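Local coordinates for protein AcrH (Aeromonas hydrophila, PDB 3WXX) that probably acts as a type III secretion chaperone, binding the translocator protein AopB in a complex before translocon assembly, at residues E6-D11 against L15-D20; F34-Y37 against D43-H46; C103-G108 against E142-K147. The protein carries 1 engineered substitution. All coordinates share one frame; numbering follows the deposited sequence.

The three contacts follow one another along an almost wholly helical chain, and none touches another. Contact 1 lies at the N-terminal end, contact 2 nearer the middle, and contact 3 near the C-terminus, on the opposite side of the chain's centre from contact 1. Centre to centre, contacts 1 and 2 are about 26 Å apart, contacts 2 and 3 about 27 Å, and contacts 1 and 3 about 41 Å. Nearest atoms of contacts 2 and 3 are about 10 Å apart. Contact 1 holds Leu9 of a magnesium site seen in this protein, although no magnesium is bound to this chain here. AopB reaches all three, far more extensively at contact 1 than at contact 3.

Contact 1 (E6-D11 against L15-D20); sequences EAFLQD and LAMLND
Phe8 reaches out from the short helix 3-11 and overlaps Met17 and Leu18 on the single turn of helix 15-18. Its CG lies opposite the backbone N (chi1 -177°), which carries the ring out toward segment 15-20; the nearest CA atoms of segments 6-11 and 15-20, those of Phe8 and Leu18, are 9.1 Å apart. A long, flat apolar side chain suits this place, since its ring bridges much of the separation. The ring is met from two directions. At its edge, close to the ring plane, Met17 CB lies 3.8 Å from Phe8 CZ. Leu18 CD1 packs obliquely beside the CD2-CE2 side of the ring, and the two side chains lie alongside, pointing opposite ways. Met17, a selenomethionine here, adds a Met-aromatic contact: its SE is 5.2 Å from the centroid of the Phe8 ring and 62° off the normal, an oblique approach. The extended Met17 chain carries its far end away from helix 3-11, and the residue also packs on Lys93 of the AopB chain. These apolar groups pack together two small N-terminal helices that a short connection containing Gly13 links in the chain. Gly13, Leu9 and Tyr58 are magnesium-binding residues seen in this protein, though no magnesium is bound to this chain here. Helix 15-18 closes in a Schellman motif, with Asp20 at positive phi as its C-prime residue and Asp20 N bonded to Met17 O at 3.2 Å. On helix 3-11, Asp11 makes a salt bridge to Arg87 of the AopB chain, and Leu9 packs on Phe199 of that same chain.

Contact 2 (F34-Y37 against D43-H46); sequences FNQY and DEAH
What stands out is how nearly the two backbones meet: the CA atoms of Tyr37 and Ala45 are only 5.2 Å apart, although they belong to different helices. Alanine suits such a place because its single methyl group fills little room. Ala45 CB points at helix 23-38 and lies 3.7 Å from Tyr37 N, so it packs on the backbone itself as well as on side-chain carbons. Those carbons are Tyr37 CB and Gln36 CB, each 4.0 Å from Ala45 CB. The phenol of Tyr37 plays no part in this packing. A chi1 of 166° turns the Tyr37 ring from helix 42-55, and its OH is hydrogen-bonded to Val4 N of the AopB chain. Gln36 extends the contact toward the surface. Its chain is bent at chi2 (-67°), which swings the amide across to Glu44, where Gln36 NE2 comes 3.5 Å from Glu44 CG. The amide thus meets the aliphatic part of the glutamate, and the planes of amide and carboxylate stand 75° apart. The Glu44 carboxylate is engaged otherwise, in a salt bridge from OE2 to Arg29 of the AopB chain. A glutamate suits this margin, offering its CG methylene to Gln36 and charge to the partner protein. Tyr37 also packs on Ala68 and Ala45 on Cys69, both of helix 60-72. Two antiparallel helices joined by a short turn, with an alanine where they come closest, form a helical hairpin consistent with the tetratricopeptide-repeat-like fold of this chaperone class.

Contact 3 (C103-G108 against E142-K147); sequences CLLQLG and EVVKTK
This is a small, largely apolar helix-to-helix contact near the C-terminal end of the fold, joining the last turn of helix 95-106 to helix 131-149, which lies much farther along the chain. One residue, Leu105, supplies the whole of the first side. The trans chi1 of Leu105 (177°) sends its branches out toward the other helix, where CD1 does the touching. That methyl, Leu105 CD1, lies 4.1 Å from Val144 CG2, and the two side chains overlap flank to flank, running in contrary directions. Lys147, about one turn farther on, contributes its CD methylene, 4.2 Å from Leu105 CD1, with the lysine chain crossing the leucine at about a right angle. The separation of the backbones, 7.6 Å between the CA atoms of Leu105 and Val144, is one that a leucine can bridge against a short beta-branched partner. Valine fits the buried side of the contact, while lysine fits its exposed margin, covering the leucine with carbon and holding its ammonium beyond the apolar part. Just past Leu105, helix 95-106 is brought to an end by a Schellman motif. Gly108 has a positive phi of 86°, a conformation natural to a residue without a side chain, and Gly108 N bonds back to Leu105 O at 3.1 Å. Helix 110-126 packs on both contacting helices: Leu105 also touches Leu110, and Val144 lies on Glu114 and Phe117. Cys103 and Leu104 of helix 95-106 pack on Ile80 of helix 76-89, and Leu104 also on Ala113 of helix 110-126, so helix 95-106 is flanked by helices 76-89, 110-126 and 131-149.

Contact 1 (E6-D11 against L15-D20)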
ATOM      1  N   GLU A   6     -14.828   9.579  -9.827  1.00 54.17           N
ATOM      2  CA  GLU A   6     -14.699   8.134  -9.836  1.00 57.40           C
ATOM      3  C   GLU A   6     -14.002   7.592 -11.079  1.00 64.56           C
ATOM      4  O   GLU A   6     -13.074   6.775 -10.973  1.00 68.98           O
ATOM      5  CB  GLU A   6     -16.061   7.477  -9.700  1.00 57.62           C
ATOM      6  CG  GLU A   6     -16.050   5.984  -9.960  1.00 63.20           C
ATOM      7  CD  GLU A   6     -17.352   5.289  -9.604  1.00 68.51           C
ATOM      8  OE1 GLU A   6     -18.369   5.958  -9.297  1.00 76.92           O
ATOM      9  OE2 GLU A   6     -17.349   4.045  -9.630  1.00 75.23           O
ATOM     10  N   ALA A   7     -14.456   8.006 -12.254  1.00 64.17           N
ATOM     11  CA  ALA A   7     -13.825   7.543 -13.502  1.00 63.34           C
ATOM     12  C   ALA A   7     -12.342   7.936 -13.555  1.00 62.59           C
ATOM     13  O   ALA A   7     -11.513   7.234 -14.163  1.00 51.65           O
ATOM     14  CB  ALA A   7     -14.563   8.108 -14.705  1.00 60.32           C
ATOM     15  N   PHE A   8     -12.028   9.088 -12.960  1.00 55.52           N
ATOM     16  CA  PHE A   8     -10.662   9.562 -12.912  1.00 57.52           C
ATOM     17  C   PHE A   8      -9.846   8.607 -12.049  1.00 56.24           C
ATOM     18  O   PHE A   8      -8.763   8.149 -12.430  1.00 61.68           O
ATOM     19  CB  PHE A   8     -10.631  10.976 -12.305  1.00 58.54           C
ATOM     20  CG  PHE A   8      -9.264  11.593 -12.267  1.00 59.67           C
ATOM     21  CD1 PHE A   8      -8.613  11.939 -13.447  1.00 62.36           C
ATOM     22  CD2 PHE A   8      -8.626  11.823 -11.062  1.00 60.79           C
ATOM     23  CE1 PHE A   8      -7.357  12.517 -13.427  1.00 59.53           C
ATOM     24  CE2 PHE A   8      -7.361  12.395 -11.025  1.00 60.81           C
ATOM     25  CZ  PHE A   8      -6.734  12.745 -12.213  1.00 64.32           C
ATOM     26  N   LEU A   9     -10.411   8.311 -10.884  1.00 54.47           N
ATOM     27  CA  LEU A   9      -9.759   7.531  -9.861  1.00 51.48           C
ATOM     28  C   LEU A   9      -9.516   6.132 -10.395  1.00 50.55           C
ATOM     29  O   LEU A   9      -8.431   5.559 -10.206  1.00 51.45           O
ATOM     30  CB  LEU A   9     -10.641   7.482  -8.596  1.00 50.01           C
ATOM     31  CG  LEU A   9     -10.054   6.774  -7.373  1.00 49.18           C
ATOM     32  CD1 LEU A   9      -8.849   7.522  -6.848  1.00 52.52           C
ATOM     33  CD2 LEU A   9     -11.075   6.662  -6.277  1.00 54.40           C
ATOM     34  N   GLN A  10     -10.538   5.630 -11.076  1.00 54.13           N
ATOM     35  CA  GLN A  10     -10.541   4.312 -11.654  1.00 57.38           C
ATOM     36  C   GLN A  10      -9.527   4.142 -12.770  1.00 54.80           C
ATOM     37  O   GLN A  10      -8.927   3.087 -12.905  1.00 51.52           O
ATOM     38  CB  GLN A  10     -11.914   3.998 -12.203  1.00 59.46           C
ATOM     39  CG  GLN A  10     -11.997   2.557 -12.666  1.00 71.85           C
ATOM     40  CD  GLN A  10     -13.411   2.106 -12.955  1.00 77.83           C
ATOM     41  OE1 GLN A  10     -13.978   1.279 -12.222  1.00 79.68           O
ATOM     42  NE2 GLN A  10     -14.001   2.659 -14.022  1.00 68.59           N
ATOM     43  N   ASP A  11      -9.363   5.169 -13.591  1.00 56.21           N
ATOM     44  CA  ASP A  11      -8.465   5.095 -14.727  1.00 56.96           C
ATOM     45  C   ASP A  11      -7.037   5.262 -14.278  1.00 52.12           C
ATOM     46  O   ASP A  11      -6.106   5.044 -15.064  1.00 54.77           O
ATOM     47  CB  ASP A  11      -8.803   6.172 -15.778  1.00 60.42           C
ATOM     48  CG  ASP A  11     -10.116   5.888 -16.523  1.00 60.83           C
ATOM     49  OD1 ASP A  11     -10.596   4.728 -16.461  1.00 54.23           O
ATOM     50  OD2 ASP A  11     -10.675   6.844 -17.122  1.00 52.22           O
ATOM     51  N   LEU A  15      -4.553  11.430  -6.082  1.00 50.22           N
ATOM     52  CA  LEU A  15      -4.812  12.629  -5.293  1.00 55.37           C
ATOM     53  C   LEU A  15      -3.845  13.779  -5.614  1.00 56.91           C
ATOM     54  O   LEU A  15      -4.218  14.934  -5.545  1.00 60.09           O
ATOM     55  CB  LEU A  15      -4.709  12.298  -3.803  1.00 51.24           C
ATOM     56  CG  LEU A  15      -5.066  13.366  -2.787  1.00 48.47           C
ATOM     57  CD1 LEU A  15      -6.527  13.697  -2.833  1.00 48.60           C
ATOM     58  CD2 LEU A  15      -4.711  12.863  -1.402  1.00 53.02           C
ATOM     59  N   ALA A  16      -2.617  13.466  -5.976  1.00 58.56           N
ATOM     60  CA  ALA A  16      -1.673  14.504  -6.332  1.00 58.46           C
ATOM     61  C   ALA A  16      -2.239  15.269  -7.515  1.00 60.83           C
ATOM     62  O   ALA A  16      -2.363  16.484  -7.490  1.00 64.71           O
ATOM     63  CB  ALA A  16      -0.315  13.899  -6.694  1.00 54.80           C
HETATM   64  N   MSE A  17      -2.557  14.531  -8.557  1.00 56.86           N
HETATM   65  CA  MSE A  17      -3.107  15.109  -9.767  1.00 61.77           C
HETATM   66  C   MSE A  17      -4.312  15.969  -9.467  1.00 65.13           C
HETATM   67  O   MSE A  17      -4.492  17.045 -10.039  1.00 55.65           O
HETATM   68  CB  MSE A  17      -3.488  13.961 -10.699  1.00 58.07           C
HETATM   69  CG  MSE A  17      -2.254  13.433 -11.398  1.00 55.31           C
HETATM   70 SE   MSE A  17      -2.814  11.816 -12.355  1.00 64.23          SE
HETATM   71  CE  MSE A  17      -0.992  11.108 -12.623  1.00 57.28           C
ATOM     72  N   LEU A  18      -5.162  15.469  -8.585  1.00 66.71           N
ATOM     73  CA  LEU A  18      -6.412  16.120  -8.312  1.00 66.81           C
ATOM     74  C   LEU A  18      -6.142  17.472  -7.707  1.00 66.98           C
ATOM     75  O   LEU A  18      -6.818  18.423  -8.035  1.00 71.09           O
ATOM     76  CB  LEU A  18      -7.231  15.295  -7.344  1.00 64.08           C
ATOM     77  CG  LEU A  18      -8.687  15.116  -7.687  1.00 66.31           C
ATOM     78  CD1 LEU A  18      -8.849  14.412  -9.018  1.00 68.64           C
ATOM     79  CD2 LEU A  18      -9.313  14.293  -6.578  1.00 65.08           C
ATOM     80  N   ASN A  19      -5.157  17.556  -6.825  1.00 62.62           N
ATOM     81  CA  ASN A  19      -4.864  18.813  -6.128  1.00 65.95           C
ATOM     82  C   ASN A  19      -3.768  19.658  -6.804  1.00 65.62           C
ATOM     83  O   ASN A  19      -3.119  20.470  -6.155  1.00 57.76           O
ATOM     84  CB  ASN A  19      -4.506  18.508  -4.674  1.00 65.24           C
ATOM     85  CG  ASN A  19      -5.696  18.016  -3.889  1.00 74.20           C
ATOM     86  OD1 ASN A  19      -6.062  16.851  -3.947  1.00 86.08           O
ATOM     87  ND2 ASN A  19      -6.325  18.911  -3.165  1.00 87.13           N
ATOM     88  N   ASP A  20      -3.578  19.457  -8.110  1.00 72.88           N
ATOM     89  CA  ASP A  20      -2.451  20.039  -8.844  1.00 73.12           C
ATOM     90  C   ASP A  20      -1.221  20.123  -7.955  1.00 67.38           C
ATOM     91  O   ASP A  20      -0.758  21.213  -7.628  1.00 71.51           O
ATOM     92  CB  ASP A  20      -2.815  21.412  -9.409  1.00 79.98           C
ATOM     93  CG  ASP A  20      -3.559  21.319 -10.732  1.00 90.37           C
ATOM     94  OD1 ASP A  20      -2.946  20.848 -11.721  1.00 94.54           O
ATOM     95  OD2 ASP A  20      -4.747  21.737 -10.792  1.00 85.74           O
TER

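Contact 2 (F34-Y37 against D43-H46)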
ATOM      1  N   PHE A  34      13.007  10.677   3.044  1.00 40.41           N
ATOM      2  CA  PHE A  34      14.257   9.956   2.898  1.00 47.42           C
ATOM      3  C   PHE A  34      15.366  10.400   3.897  1.00 54.62           C
ATOM      4  O   PHE A  34      16.128   9.560   4.415  1.00 52.58           O
ATOM      5  CB  PHE A  34      14.743  10.166   1.478  1.00 52.46           C
ATOM      6  CG  PHE A  34      16.100   9.650   1.223  1.00 53.00           C
ATOM      7  CD1 PHE A  34      17.189  10.426   1.502  1.00 57.39           C
ATOM      8  CD2 PHE A  34      16.289   8.396   0.676  1.00 59.41           C
ATOM      9  CE1 PHE A  34      18.460   9.962   1.236  1.00 68.11           C
ATOM     10  CE2 PHE A  34      17.560   7.921   0.401  1.00 66.54           C
ATOM     11  CZ  PHE A  34      18.653   8.715   0.678  1.00 67.03           C
ATOM     12  N   ASN A  35      15.500  11.711   4.129  1.00 51.99           N
ATOM     13  CA  ASN A  35      16.487  12.178   5.101  1.00 52.92           C
ATOM     14  C   ASN A  35      16.068  11.765   6.506  1.00 53.33           C
ATOM     15  O   ASN A  35      16.876  11.223   7.270  1.00 51.59           O
ATOM     16  CB  ASN A  35      16.673  13.685   5.067  1.00 49.68           C
ATOM     17  CG  ASN A  35      17.238  14.162   3.767  1.00 50.40           C
ATOM     18  OD1 ASN A  35      17.950  13.452   3.096  1.00 52.81           O
ATOM     19  ND2 ASN A  35      16.816  15.348   3.347  1.00 60.81           N
ATOM     20  N   GLN A  36      14.813  12.019   6.854  1.00 47.77           N
ATOM     21  CA  GLN A  36      14.352  11.645   8.174  1.00 51.33           C
ATOM     22  C   GLN A  36      14.579  10.162   8.487  1.00 55.56           C
ATOM     23  O   GLN A  36      14.908   9.787   9.615  1.00 50.96           O
ATOM     24  CB  GLN A  36      12.877  12.009   8.341  1.00 55.14           C
ATOM     25  CG  GLN A  36      12.620  13.505   8.312  1.00 60.68           C
ATOM     26  CD  GLN A  36      13.217  14.198   9.521  1.00 62.07           C
ATOM     27  OE1 GLN A  36      14.444  14.232   9.681  1.00 58.43           O
ATOM     28  NE2 GLN A  36      12.360  14.728  10.390  1.00 59.63           N
ATOM     29  N   TYR A  37      14.371   9.309   7.486  1.00 62.76           N
ATOM     30  CA  TYR A  37      14.550   7.884   7.700  1.00 56.65           C
ATOM     31  C   TYR A  37      16.013   7.644   8.009  1.00 58.25           C
ATOM     32  O   TYR A  37      16.331   6.938   8.963  1.00 59.40           O
ATOM     33  CB  TYR A  37      14.092   7.083   6.478  1.00 51.08           C
ATOM     34  CG  TYR A  37      14.537   5.652   6.455  1.00 43.60           C
ATOM     35  CD1 TYR A  37      13.953   4.723   7.279  1.00 40.90           C
ATOM     36  CD2 TYR A  37      15.550   5.225   5.613  1.00 44.13           C
ATOM     37  CE1 TYR A  37      14.354   3.411   7.285  1.00 40.62           C
ATOM     38  CE2 TYR A  37      15.957   3.895   5.608  1.00 45.95           C
ATOM     39  CZ  TYR A  37      15.354   2.987   6.440  1.00 43.46           C
ATOM     40  OH  TYR A  37      15.725   1.650   6.438  1.00 41.94           O
ATOM     41  N   ASP A  43       9.659   7.332  13.124  1.00 62.61           N
ATOM     42  CA  ASP A  43       8.261   7.623  13.345  1.00 65.89           C
ATOM     43  C   ASP A  43       7.800   8.811  12.489  1.00 59.88           C
ATOM     44  O   ASP A  43       6.739   8.775  11.880  1.00 52.84           O
ATOM     45  CB  ASP A  43       8.041   7.913  14.823  1.00 73.82           C
ATOM     46  CG  ASP A  43       6.645   7.714  15.222  1.00 78.76           C
ATOM     47  OD1 ASP A  43       6.285   6.536  15.459  1.00 91.95           O
ATOM     48  OD2 ASP A  43       5.919   8.736  15.244  1.00 71.60           O
ATOM     49  N   GLU A  44       8.639   9.838  12.420  1.00 62.20           N
ATOM     50  CA  GLU A  44       8.349  11.014  11.630  1.00 60.43           C
ATOM     51  C   GLU A  44       8.446  10.679  10.139  1.00 54.86           C
ATOM     52  O   GLU A  44       7.636  11.154   9.336  1.00 56.51           O
ATOM     53  CB  GLU A  44       9.321  12.141  12.026  1.00 69.31           C
ATOM     54  CG  GLU A  44       9.169  13.475  11.279  1.00 74.82           C
ATOM     55  CD  GLU A  44       7.856  14.202  11.551  1.00 76.84           C
ATOM     56  OE1 GLU A  44       7.110  13.829  12.509  1.00 88.16           O
ATOM     57  OE2 GLU A  44       7.571  15.149  10.783  1.00 71.81           O
ATOM     58  N   ALA A  45       9.444   9.879   9.768  1.00 54.01           N
ATOM     59  CA  ALA A  45       9.582   9.417   8.379  1.00 53.47           C
ATOM     60  C   ALA A  45       8.344   8.595   7.974  1.00 49.72           C
ATOM     61  O   ALA A  45       7.796   8.801   6.886  1.00 39.53           O
ATOM     62  CB  ALA A  45      10.847   8.610   8.188  1.00 52.24           C
ATOM     63  N   HIS A  46       7.899   7.704   8.861  1.00 43.27           N
ATOM     64  CA  HIS A  46       6.669   6.968   8.614  1.00 44.20           C
ATOM     65  C   HIS A  46       5.509   7.887   8.249  1.00 44.35           C
ATOM     66  O   HIS A  46       4.825   7.645   7.277  1.00 55.39           O
ATOM     67  CB  HIS A  46       6.309   6.088   9.791  1.00 42.56           C
ATOM     68  CG  HIS A  46       5.140   5.199   9.530  1.00 47.23           C
ATOM     69  ND1 HIS A  46       3.911   5.414  10.098  1.00 51.73           N
ATOM     70  CD2 HIS A  46       4.998   4.120   8.733  1.00 51.99           C
ATOM     71  CE1 HIS A  46       3.066   4.502   9.671  1.00 52.41           C
ATOM     72  NE2 HIS A  46       3.704   3.693   8.852  1.00 49.88           N
TER

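Contact 3 (C103-G108 against E142-K147)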
ATOM      1  N   CYS A 103      11.361  -9.415   7.613  1.00 44.06           N
ATOM      2  CA  CYS A 103      10.232  -9.210   8.506  1.00 42.92           C
ATOM      3  C   CYS A 103       9.548 -10.530   8.842  1.00 42.52           C
ATOM      4  O   CYS A 103       9.302 -10.835  10.008  1.00 51.19           O
ATOM      5  CB  CYS A 103       9.258  -8.221   7.874  1.00 42.10           C
ATOM      6  SG  CYS A 103       9.895  -6.524   7.834  1.00 40.00           S
ATOM      7  N   LEU A 104       9.281 -11.348   7.837  1.00 42.93           N
ATOM      8  CA  LEU A 104       8.661 -12.683   8.066  1.00 44.41           C
ATOM      9  C   LEU A 104       9.463 -13.578   8.983  1.00 48.52           C
ATOM     10  O   LEU A 104       8.914 -14.196   9.871  1.00 54.14           O
ATOM     11  CB  LEU A 104       8.389 -13.381   6.757  1.00 40.63           C
ATOM     12  CG  LEU A 104       7.225 -12.726   5.988  1.00 41.99           C
ATOM     13  CD1 LEU A 104       7.095 -13.318   4.601  1.00 44.64           C
ATOM     14  CD2 LEU A 104       5.905 -12.881   6.731  1.00 42.21           C
ATOM     15  N   LEU A 105      10.783 -13.556   8.828  1.00 56.27           N
ATOM     16  CA  LEU A 105      11.691 -14.349   9.661  1.00 51.15           C
ATOM     17  C   LEU A 105      11.638 -13.914  11.102  1.00 49.99           C
ATOM     18  O   LEU A 105      11.701 -14.741  11.985  1.00 51.77           O
ATOM     19  CB  LEU A 105      13.149 -14.242   9.149  1.00 51.26           C
ATOM     20  CG  LEU A 105      14.233 -14.971   9.975  1.00 45.11           C
ATOM     21  CD1 LEU A 105      13.943 -16.464  10.068  1.00 43.60           C
ATOM     22  CD2 LEU A 105      15.575 -14.725   9.346  1.00 38.42           C
ATOM     23  N   GLN A 106      11.581 -12.609  11.333  1.00 56.54           N
ATOM     24  CA  GLN A 106      11.460 -12.087  12.674  1.00 61.30           C
ATOM     25  C   GLN A 106      10.170 -12.547  13.335  1.00 63.45           C
ATOM     26  O   GLN A 106      10.109 -12.610  14.549  1.00 71.03           O
ATOM     27  CB  GLN A 106      11.517 -10.560  12.670  1.00 65.56           C
ATOM     28  CG  GLN A 106      12.912 -10.047  12.380  1.00 70.35           C
ATOM     29  CD  GLN A 106      13.895 -10.369  13.483  1.00 75.79           C
ATOM     30  OE1 GLN A 106      14.911 -10.987  13.208  1.00 77.55           O
ATOM     31  NE2 GLN A 106      13.593  -9.993  14.734  1.00 81.22           N
ATOM     32  N   LEU A 107       9.133 -12.843  12.554  1.00 62.31           N
ATOM     33  CA  LEU A 107       7.861 -13.310  13.135  1.00 61.80           C
ATOM     34  C   LEU A 107       7.758 -14.834  13.174  1.00 59.61           C
ATOM     35  O   LEU A 107       6.746 -15.373  13.612  1.00 69.81           O
ATOM     36  CB  LEU A 107       6.676 -12.773  12.333  1.00 55.51           C
ATOM     37  CG  LEU A 107       6.442 -11.284  12.333  1.00 54.17           C
ATOM     38  CD1 LEU A 107       5.419 -10.944  11.280  1.00 54.01           C
ATOM     39  CD2 LEU A 107       5.978 -10.806  13.696  1.00 55.57           C
ATOM     40  N   GLY A 108       8.777 -15.523  12.687  1.00 50.84           N
ATOM     41  CA  GLY A 108       8.776 -16.958  12.709  1.00 50.47           C
ATOM     42  C   GLY A 108       8.079 -17.569  11.517  1.00 50.95           C
ATOM     43  O   GLY A 108       7.960 -18.782  11.439  1.00 52.86           O
ATOM     44  N   GLU A 142      19.267 -19.883   2.642  1.00 58.91           N
ATOM     45  CA  GLU A 142      19.866 -21.024   3.395  1.00 58.24           C
ATOM     46  C   GLU A 142      19.597 -21.010   4.887  1.00 55.52           C
ATOM     47  O   GLU A 142      19.241 -22.014   5.488  1.00 57.79           O
ATOM     48  CB  GLU A 142      21.379 -21.062   3.206  1.00 61.15           C
ATOM     49  CG  GLU A 142      21.802 -21.363   1.782  1.00 69.49           C
ATOM     50  CD  GLU A 142      21.024 -22.520   1.205  1.00 74.61           C
ATOM     51  OE1 GLU A 142      20.977 -23.581   1.886  1.00 69.48           O
ATOM     52  OE2 GLU A 142      20.426 -22.321   0.116  1.00 75.55           O
ATOM     53  N   VAL A 143      19.763 -19.848   5.484  1.00 52.72           N
ATOM     54  CA  VAL A 143      19.529 -19.694   6.894  1.00 49.96           C
ATOM     55  C   VAL A 143      18.105 -20.091   7.208  1.00 53.27           C
ATOM     56  O   VAL A 143      17.829 -20.677   8.246  1.00 53.00           O
ATOM     57  CB  VAL A 143      19.781 -18.234   7.313  1.00 48.20           C
ATOM     58  CG1 VAL A 143      19.262 -17.942   8.705  1.00 44.19           C
ATOM     59  CG2 VAL A 143      21.273 -17.949   7.232  1.00 52.16           C
ATOM     60  N   VAL A 144      17.194 -19.736   6.311  1.00 57.64           N
ATOM     61  CA  VAL A 144      15.785 -19.978   6.546  1.00 53.94           C
ATOM     62  C   VAL A 144      15.497 -21.441   6.336  1.00 53.63           C
ATOM     63  O   VAL A 144      14.902 -22.049   7.188  1.00 43.80           O
ATOM     64  CB  VAL A 144      14.908 -19.076   5.666  1.00 55.03           C
ATOM     65  CG1 VAL A 144      13.484 -19.600   5.571  1.00 57.58           C
ATOM     66  CG2 VAL A 144      14.915 -17.671   6.249  1.00 62.98           C
ATOM     67  N   LYS A 145      15.892 -21.990   5.182  1.00 60.07           N
ATOM     68  CA  LYS A 145      15.732 -23.433   4.906  1.00 61.36           C
ATOM     69  C   LYS A 145      16.262 -24.278   6.053  1.00 61.62           C
ATOM     70  O   LYS A 145      15.646 -25.241   6.428  1.00 79.41           O
ATOM     71  CB  LYS A 145      16.422 -23.833   3.598  1.00 65.29           C
ATOM     72  CG  LYS A 145      15.586 -23.498   2.363  1.00 79.30           C
ATOM     73  CD  LYS A 145      16.422 -23.365   1.100  1.00 82.93           C
ATOM     74  CE  LYS A 145      17.082 -24.676   0.673  1.00 94.04           C
ATOM     75  NZ  LYS A 145      17.458 -24.611  -0.762  1.00 98.96           N
ATOM     76  N   THR A 146      17.377 -23.890   6.637  1.00 57.39           N
ATOM     77  CA  THR A 146      17.993 -24.677   7.689  1.00 57.49           C
ATOM     78  C   THR A 146      17.254 -24.487   9.038  1.00 64.97           C
ATOM     79  O   THR A 146      17.051 -25.434   9.761  1.00 66.58           O
ATOM     80  CB  THR A 146      19.533 -24.391   7.713  1.00 53.87           C
ATOM     81  OG1 THR A 146      20.147 -25.060   6.595  1.00 57.04           O
ATOM     82  CG2 THR A 146      20.189 -24.860   8.954  1.00 49.98           C
ATOM     83  N   LYS A 147      16.847 -23.260   9.353  1.00 73.10           N
ATOM     84  CA  LYS A 147      16.039 -22.966  10.541  1.00 70.42           C
ATOM     85  C   LYS A 147      14.684 -23.689  10.426  1.00 72.57           C
ATOM     86  O   LYS A 147      14.103 -24.132  11.418  1.00 58.17           O
ATOM     87  CB  LYS A 147      15.868 -21.435  10.652  1.00 73.47           C
ATOM     88  CG  LYS A 147      15.405 -20.890  11.996  1.00 71.86           C
ATOM     89  CD  LYS A 147      15.911 -19.459  12.237  1.00 75.68           C
ATOM     90  CE  LYS A 147      17.054 -19.388  13.259  1.00 79.88           C
ATOM     91  NZ  LYS A 147      17.865 -18.132  13.209  1.00 72.18           N
TER